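Local coordinates for phosphate-binding protein PstS 2 (Streptococcus pneumoniae, PDB 4H1X), which probably captures phosphate outside the cell as the solute-binding component of the PstSACB ABC importer, at residues Glu84-Lys89 and Val245-Leu250; Tyr100-Pro105 and Ile232-Asn237. All blocks are in the same frame, centred on the assembly; numbering follows the deposited sequence.

Overall arrangement
Both contacts join an early part of the chain to a late one, and meet the same mixed sheet, in which strands 81-85 and 223-236 are neighbours. Contact 2 is the inner one: its segments lie within the span between those of contact 1, and its centre is about 10 Å from the chain's centre, against about 19 Å for contact 1. The two centres are about 10 Å apart. They touch: Leu-250 CD2 packs at 3.7 Å on Leu-102 CD1 (one of two conformers), and the backbone Val-88 O lies 3.7 Å from Tyr-100 CD1. Contact 2 probably lies near the strands linking the two lobes; contact 1 pairs strands 81-85 and 244-245 farther out.

Contact 1 of 2, residues Glu84-Lys89 and Val245-Leu250; sequences EIDGVK and VSMAEL
The carboxylate of Asp-86, on a turn with positive phi, reaches across to the first residue of a helix: Met-247 N donates to Asp-86 OD1 at 3.2 Å. The two pieces form a short parallel beta bridge, Ile-85 with Val-245, that leads straight into a type I' turn on one side and helix 247-254 on the other. The amide comes to OD1 from above the carboxylate plane, 43° out of it, and the bond is bent. With CG beside its own backbone N (chi1 -63°), the carboxylate is swung over the helix start. The negative charge of Asp-86 lies at the N-terminal end of helix 247-254, where the helix dipole probably favours it.

Two backbone bonds make the bridge: Val-245 N gives to Glu-84 O at 3.0 Å, and Asp-86 N gives to Val-245 O, also at 3.0 Å. Val-245 O further receives a CA-H contact from Ile-85. Helix 247-254 is started by a capping box. The hydroxyl of Ser-246 accepts from Glu-249 N, and Glu-249 OE1 returns the favour by taking Ser-246 N on its anti side, at 3.2 Å.

On the face of the sheet that carries Ile-85 and Val-245, Ile-85 CG1 lies 4.2 Å from Val-245 CG2, and Tyr-100 and Leu-102 pack on the buried Ile-85 too. Met-247, a selenomethionine, is bent at chi2 and chi3. Both Ile-85 and Met-247 have two conformers; in one of each, Met-247 SE lies 3.7 Å from Ile-85 CG2, and Met-247 CG sits 3.3 Å from Asp-86 OD2.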
ATOM      1  N   GLU A  84      17.571  -1.766   6.767  1.00 12.73           N
ATOM      2  CA  GLU A  84      17.670  -2.640   5.607  1.00 12.01           C
ATOM      3  C   GLU A  84      16.987  -3.955   6.020  1.00 18.03           C
ATOM      4  O   GLU A  84      17.057  -4.323   7.198  1.00 17.46           O
ATOM      5  CB  GLU A  84      19.146  -2.836   5.197  1.00 13.29           C
ATOM      6  CG  GLU A  84      19.775  -1.534   4.709  1.00 17.02           C
ATOM      7  CD  GLU A  84      21.191  -1.652   4.177  1.00 43.84           C
ATOM      8  OE1 GLU A  84      21.821  -2.716   4.375  1.00 41.51           O
ATOM      9  OE2 GLU A  84      21.673  -0.668   3.570  1.00 40.08           O
ATOM     10  N   ILE A  85      16.295  -4.629   5.092  1.00 16.33           N
ATOM     11  CA  ILE A  85      15.636  -5.902   5.411  0.50 17.39           C
ATOM     12  C   ILE A  85      16.275  -6.972   4.540  1.00 23.64           C
ATOM     13  O   ILE A  85      16.278  -6.849   3.309  1.00 23.79           O
ATOM     14  CB  ILE A  85      14.092  -5.841   5.290  0.50 20.75           C
ATOM     15  CG1 ILE A  85      13.496  -4.994   6.423  0.50 21.39           C
ATOM     16  CG2 ILE A  85      13.480  -7.245   5.325  0.50 22.39           C
ATOM     17  CD1 ILE A  85      13.242  -3.634   6.075  0.50 27.09           C
ATOM     18  N   ASP A  86      16.871  -7.992   5.193  1.00 22.52           N
ATOM     19  CA  ASP A  86      17.612  -9.073   4.511  1.00 24.03           C
ATOM     20  C   ASP A  86      18.774  -8.468   3.705  1.00 28.02           C
ATOM     21  O   ASP A  86      19.036  -8.882   2.570  1.00 28.89           O
ATOM     22  CB  ASP A  86      16.699  -9.907   3.587  1.00 26.10           C
ATOM     23  CG  ASP A  86      15.567 -10.687   4.230  1.00 38.56           C
ATOM     24  OD1 ASP A  86      15.767 -11.222   5.353  1.00 37.40           O
ATOM     25  OD2 ASP A  86      14.521 -10.861   3.560  1.00 45.33           O
ATOM     26  N   GLY A  87      19.418  -7.456   4.286  1.00 23.50           N
ATOM     27  CA  GLY A  87      20.524  -6.727   3.675  1.00 23.32           C
ATOM     28  C   GLY A  87      20.170  -5.850   2.483  1.00 26.36           C
ATOM     29  O   GLY A  87      21.088  -5.304   1.851  1.00 26.61           O
ATOM     30  N   VAL A  88      18.842  -5.670   2.185  1.00 18.88           N
ATOM     31  CA  VAL A  88      18.325  -4.856   1.056  1.00 17.75           C
ATOM     32  C   VAL A  88      17.797  -3.496   1.547  1.00 19.70           C
ATOM     33  O   VAL A  88      16.895  -3.437   2.391  1.00 18.22           O
ATOM     34  CB  VAL A  88      17.213  -5.599   0.251  1.00 21.44           C
ATOM     35  CG1 VAL A  88      16.697  -4.757  -0.920  1.00 20.58           C
ATOM     36  CG2 VAL A  88      17.685  -6.973  -0.238  1.00 21.93           C
ATOM     37  N   LYS A  89      18.317  -2.410   0.955  1.00 17.36           N
ATOM     38  CA  LYS A  89      17.911  -1.044   1.249  1.00 16.93           C
ATOM     39  C   LYS A  89      16.665  -0.722   0.474  1.00 19.53           C
ATOM     40  O   LYS A  89      16.648  -0.897  -0.754  1.00 18.33           O
ATOM     41  CB  LYS A  89      19.036  -0.066   0.869  1.00 20.05           C
ATOM     42  CG  LYS A  89      18.664   1.401   1.014  1.00 24.16           C
ATOM     43  CD  LYS A  89      19.780   2.304   0.482  1.00 32.79           C
ATOM     44  CE  LYS A  89      19.408   3.759   0.580  1.00 43.29           C
ATOM     45  NZ  LYS A  89      20.608   4.640   0.488  1.00 56.77           N
ATOM     46  N   VAL A 245      17.855  -5.733   9.670  1.00 17.97           N
ATOM     47  CA  VAL A 245      17.168  -6.831  10.347  1.00 18.02           C
ATOM     48  C   VAL A 245      16.826  -7.882   9.333  1.00 19.68           C
ATOM     49  O   VAL A 245      16.527  -7.554   8.187  1.00 18.70           O
ATOM     50  CB  VAL A 245      15.898  -6.411  11.159  1.00 22.14           C
ATOM     51  CG1 VAL A 245      16.279  -5.722  12.463  1.00 22.99           C
ATOM     52  CG2 VAL A 245      14.942  -5.547  10.335  1.00 21.55           C
ATOM     53  N   SER A 246      16.828  -9.150   9.751  1.00 17.15           N
ATOM     54  CA  SER A 246      16.323 -10.211   8.887  1.00 17.15           C
ATOM     55  C   SER A 246      14.786 -10.189   8.955  1.00 23.11           C
ATOM     56  O   SER A 246      14.233  -9.565   9.876  1.00 22.05           O
ATOM     57  CB  SER A 246      16.849 -11.570   9.362  1.00 21.11           C
ATOM     58  OG  SER A 246      16.425 -11.855  10.691  1.00 23.01           O
HETATM   59  N   MSE A 247      14.096 -10.884   8.025  1.00 22.53           N
HETATM   60  CA  MSE A 247      12.635 -10.969   8.071  0.50 23.71           C
HETATM   61  C   MSE A 247      12.215 -11.714   9.348  1.00 25.70           C
HETATM   62  O   MSE A 247      11.212 -11.348   9.938  1.00 23.91           O
HETATM   63  CB  MSE A 247      12.046 -11.634   6.816  0.50 27.24           C
HETATM   64  CG  MSE A 247      11.976 -10.709   5.595  0.50 35.77           C
HETATM   65 SE   MSE A 247      10.472  -9.442   5.517  0.50 45.58          SE
HETATM   66  CE  MSE A 247       8.971 -10.715   5.357  0.50 42.18           C
ATOM     67  N   ALA A 248      13.015 -12.715   9.811  1.00 22.17           N
ATOM     68  CA  ALA A 248      12.743 -13.453  11.057  1.00 22.32           C
ATOM     69  C   ALA A 248      12.787 -12.516  12.245  1.00 23.47           C
ATOM     70  O   ALA A 248      11.869 -12.533  13.069  1.00 22.62           O
ATOM     71  CB  ALA A 248      13.760 -14.571  11.259  1.00 23.89           C
ATOM     72  N   GLU A 249      13.857 -11.693  12.330  1.00 17.66           N
ATOM     73  CA  GLU A 249      14.025 -10.727  13.408  1.00 16.86           C
ATOM     74  C   GLU A 249      12.893  -9.736  13.373  1.00 19.20           C
ATOM     75  O   GLU A 249      12.354  -9.425  14.425  1.00 19.76           O
ATOM     76  CB  GLU A 249      15.347  -9.976  13.285  1.00 18.58           C
ATOM     77  CG  GLU A 249      16.533 -10.698  13.890  1.00 25.14           C
ATOM     78  CD  GLU A 249      17.866 -10.007  13.682  1.00 38.70           C
ATOM     79  OE1 GLU A 249      18.026  -9.278  12.675  1.00 25.91           O
ATOM     80  OE2 GLU A 249      18.762 -10.213  14.530  1.00 33.42           O
ATOM     81  N   LEU A 250      12.520  -9.263  12.157  1.00 14.14           N
ATOM     82  CA  LEU A 250      11.444  -8.293  11.984  1.00 14.31           C
ATOM     83  C   LEU A 250      10.145  -8.800  12.605  1.00 17.85           C
ATOM     84  O   LEU A 250       9.518  -8.082  13.395  1.00 17.42           O
ATOM     85  CB  LEU A 250      11.220  -7.953  10.490  1.00 14.00           C
ATOM     86  CG  LEU A 250      10.241  -6.801  10.210  1.00 17.40           C
ATOM     87  CD1 LEU A 250      10.662  -5.509  10.956  1.00 18.06           C
ATOM     88  CD2 LEU A 250      10.123  -6.551   8.717  1.00 14.90           C
TER

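Contact 2 of 2, residues Tyr100-Pro105 and Ile232-Asn237; sequences YPLQRP and IAVVVN
Leu-102 and Ile-232 meet through their backbones, Ile-232 N donating to Leu-102 O at 2.9 Å. The amide arrives 35° above the carbonyl plane, where the chain turns into strand 103-110: Leu-102 is the centre of an inverse gamma turn, closed by a weak bond from Gln-103 N to Pro-101 O. A backbone pairing of Arg-104 with Asp-230 continues the antiparallel ladder.

The side-chain bonds centre on Tyr-100. Its OH donates to Ile-232 O at 2.6 Å, in the plane of the Ile-232 carbonyl; the oxygen also lies at the edge of the Tyr-100 ring, in its plane. CG stands opposite the backbone N (chi1 -172°), which brings the hydroxyl end of the ring to strand 223-236. The same hydroxyl accepts from a water at 2.8 Å, and the water accepts from Val-234 N at 2.8 Å, linking the Tyr-100 hydroxyl to the backbone two residues after Ile-232. Within segment 100-105, Gln-103 NE2 makes an almost straight bond to Tyr-100 O at 2.8 Å, with the acceptor in the amide plane.

Apolar packing completes the contact. Leu-102 CB lies 4.2 Å from Ile-232 CB. In one of two Leu-102 conformers, Leu-102 CD1 lies 3.6 Å from Val-234 CG2, the side chains running obliquely past each other; Leu-250 also packs on Val-234.

Strand 103-110 pairs with both 223-236 and 207-210, consistent with the interlobe crossover strands of a two-lobed periplasmic binding protein fold.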
ATOM      1  N   TYR A 100      13.456  -5.936  -2.532  1.00 16.68           N
ATOM      2  CA  TYR A 100      12.922  -5.450  -1.258  1.00 15.95           C
ATOM      3  C   TYR A 100      11.565  -6.132  -0.991  1.00 19.35           C
ATOM      4  O   TYR A 100      10.634  -5.968  -1.772  1.00 18.17           O
ATOM      5  CB  TYR A 100      12.838  -3.918  -1.260  1.00 15.81           C
ATOM      6  CG  TYR A 100      12.466  -3.386   0.097  1.00 15.33           C
ATOM      7  CD1 TYR A 100      13.405  -3.323   1.123  1.00 16.24           C
ATOM      8  CD2 TYR A 100      11.163  -2.976   0.372  1.00 14.83           C
ATOM      9  CE1 TYR A 100      13.063  -2.851   2.389  1.00 15.63           C
ATOM     10  CE2 TYR A 100      10.814  -2.475   1.623  1.00 15.39           C
ATOM     11  CZ  TYR A 100      11.763  -2.423   2.634  1.00 17.26           C
ATOM     12  OH  TYR A 100      11.412  -1.921   3.866  1.00 14.03           O
ATOM     13  N   PRO A 101      11.456  -6.948   0.079  1.00 18.10           N
ATOM     14  CA  PRO A 101      10.249  -7.776   0.268  1.00 17.97           C
ATOM     15  C   PRO A 101       9.006  -7.125   0.894  1.00 18.02           C
ATOM     16  O   PRO A 101       7.908  -7.657   0.680  1.00 17.90           O
ATOM     17  CB  PRO A 101      10.754  -8.908   1.165  1.00 20.16           C
ATOM     18  CG  PRO A 101      11.817  -8.284   1.978  1.00 24.52           C
ATOM     19  CD  PRO A 101      12.485  -7.257   1.100  1.00 20.41           C
ATOM     20  N   LEU A 102       9.153  -6.023   1.650  1.00 13.44           N
ATOM     21  CA  LEU A 102       7.998  -5.362   2.276  0.50 11.31           C
ATOM     22  C   LEU A 102       7.361  -4.419   1.289  1.00 14.81           C
ATOM     23  O   LEU A 102       7.663  -3.219   1.253  1.00 13.00           O
ATOM     24  CB  LEU A 102       8.369  -4.616   3.556  0.50 10.78           C
ATOM     25  CG  LEU A 102       9.089  -5.405   4.630  0.50 13.94           C
ATOM     26  CD1 LEU A 102       9.630  -4.465   5.664  0.50 13.20           C
ATOM     27  CD2 LEU A 102       8.171  -6.426   5.273  0.50 15.98           C
ATOM     28  N   GLN A 103       6.522  -4.980   0.435  1.00 11.25           N
ATOM     29  CA  GLN A 103       5.834  -4.210  -0.597  1.00 11.57           C
ATOM     30  C   GLN A 103       4.583  -4.940  -0.995  1.00 14.46           C
ATOM     31  O   GLN A 103       4.448  -6.163  -0.788  1.00 12.45           O
ATOM     32  CB  GLN A 103       6.740  -4.007  -1.834  1.00 12.85           C
ATOM     33  CG  GLN A 103       7.158  -5.329  -2.509  1.00 12.84           C
ATOM     34  CD  GLN A 103       7.754  -5.111  -3.867  1.00 25.37           C
ATOM     35  OE1 GLN A 103       7.052  -4.816  -4.850  1.00 18.77           O
ATOM     36  NE2 GLN A 103       9.068  -5.209  -3.943  1.00 19.94           N
ATOM     37  N   ARG A 104       3.656  -4.180  -1.567  1.00 13.20           N
ATOM     38  CA  ARG A 104       2.412  -4.738  -2.050  1.00 12.95           C
ATOM     39  C   ARG A 104       1.971  -3.961  -3.272  1.00 14.63           C
ATOM     40  O   ARG A 104       2.239  -2.751  -3.374  1.00 15.77           O
ATOM     41  CB  ARG A 104       1.320  -4.704  -0.961  1.00 13.05           C
ATOM     42  CG  ARG A 104       1.103  -3.303  -0.393  1.00 20.51           C
ATOM     43  CD  ARG A 104      -0.113  -3.200   0.474  1.00 24.46           C
ATOM     44  NE  ARG A 104      -0.209  -1.865   1.056  1.00 23.10           N
ATOM     45  CZ  ARG A 104      -1.264  -1.412   1.714  1.00 31.77           C
ATOM     46  NH1 ARG A 104      -2.332  -2.182   1.881  1.00 26.04           N
ATOM     47  NH2 ARG A 104      -1.276  -0.175   2.185  1.00 32.27           N
ATOM     48  N   PRO A 105       1.243  -4.624  -4.182  1.00 11.52           N
ATOM     49  CA  PRO A 105       0.735  -3.897  -5.345  1.00 10.21           C
ATOM     50  C   PRO A 105      -0.570  -3.185  -5.027  1.00 13.58           C
ATOM     51  O   PRO A 105      -1.350  -3.651  -4.168  1.00 13.40           O
ATOM     52  CB  PRO A 105       0.499  -5.016  -6.364  1.00 12.58           C
ATOM     53  CG  PRO A 105       0.103  -6.215  -5.513  1.00 16.89           C
ATOM     54  CD  PRO A 105       0.861  -6.059  -4.210  1.00 13.13           C
ATOM     55  N   ILE A 232       6.886  -0.558   2.114  1.00 12.30           N
ATOM     56  CA  ILE A 232       6.774  -0.262   3.539  1.00 11.83           C
ATOM     57  C   ILE A 232       8.199  -0.187   4.099  1.00 13.25           C
ATOM     58  O   ILE A 232       8.997  -1.100   3.883  1.00 12.80           O
ATOM     59  CB  ILE A 232       5.889  -1.291   4.286  1.00 14.69           C
ATOM     60  CG1 ILE A 232       4.412  -1.230   3.801  1.00 15.70           C
ATOM     61  CG2 ILE A 232       5.986  -1.102   5.817  1.00 12.21           C
ATOM     62  CD1 ILE A 232       3.567  -2.449   4.182  1.00 21.07           C
ATOM     63  N   ALA A 233       8.526   0.917   4.754  1.00  9.91           N
ATOM     64  CA  ALA A 233       9.819   1.121   5.401  1.00 11.14           C
ATOM     65  C   ALA A 233       9.670   0.838   6.882  1.00 12.28           C
ATOM     66  O   ALA A 233       8.682   1.282   7.501  1.00 13.08           O
ATOM     67  CB  ALA A 233      10.296   2.562   5.195  1.00 12.24           C
ATOM     68  N   VAL A 234      10.628   0.121   7.440  1.00  9.68           N
ATOM     69  CA  VAL A 234      10.720  -0.139   8.881  1.00  8.87           C
ATOM     70  C   VAL A 234      11.685   0.896   9.392  1.00 12.40           C
ATOM     71  O   VAL A 234      12.845   0.933   8.940  1.00 13.32           O
ATOM     72  CB  VAL A 234      11.152  -1.585   9.209  1.00 12.54           C
ATOM     73  CG1 VAL A 234      11.290  -1.759  10.719  1.00 12.64           C
ATOM     74  CG2 VAL A 234      10.151  -2.587   8.646  1.00 12.93           C
ATOM     75  N   VAL A 235      11.227   1.752  10.291  1.00  8.21           N
ATOM     76  CA  VAL A 235      12.023   2.897  10.689  1.00  7.58           C
ATOM     77  C   VAL A 235      12.370   2.875  12.185  1.00 11.41           C
ATOM     78  O   VAL A 235      11.562   2.464  13.026  1.00 11.66           O
ATOM     79  CB  VAL A 235      11.319   4.238  10.302  1.00 12.00           C
ATOM     80  CG1 VAL A 235      11.317   4.448   8.782  1.00 11.50           C
ATOM     81  CG2 VAL A 235       9.884   4.334  10.860  1.00 12.46           C
ATOM     82  N   VAL A 236      13.571   3.349  12.484  1.00  7.94           N
ATOM     83  CA  VAL A 236      14.130   3.480  13.826  1.00  8.72           C
ATOM     84  C   VAL A 236      14.613   4.925  14.020  1.00 13.62           C
ATOM     85  O   VAL A 236      14.662   5.702  13.064  1.00 13.76           O
ATOM     86  CB  VAL A 236      15.276   2.455  14.094  1.00 12.79           C
ATOM     87  CG1 VAL A 236      14.773   1.015  13.998  1.00 13.51           C
ATOM     88  CG2 VAL A 236      16.478   2.693  13.167  1.00 13.05           C
ATOM     89  N   ASN A 237      14.965   5.274  15.256  1.00 11.46           N
ATOM     90  CA  ASN A 237      15.481   6.596  15.557  1.00 11.81           C
ATOM     91  C   ASN A 237      16.877   6.730  14.948  1.00 15.24           C
ATOM     92  O   ASN A 237      17.591   5.735  14.845  1.00 14.75           O
ATOM     93  CB  ASN A 237      15.524   6.776  17.070  1.00 11.90           C
ATOM     94  CG  ASN A 237      15.803   8.191  17.491  1.00 22.99           C
ATOM     95  OD1 ASN A 237      16.949   8.629  17.559  1.00 19.03           O
ATOM     96  ND2 ASN A 237      14.755   8.925  17.807  1.00 15.57           N
TER
HETATM   97  O   HOH W   1      12.810  -0.491   5.768  1.00 13.42           O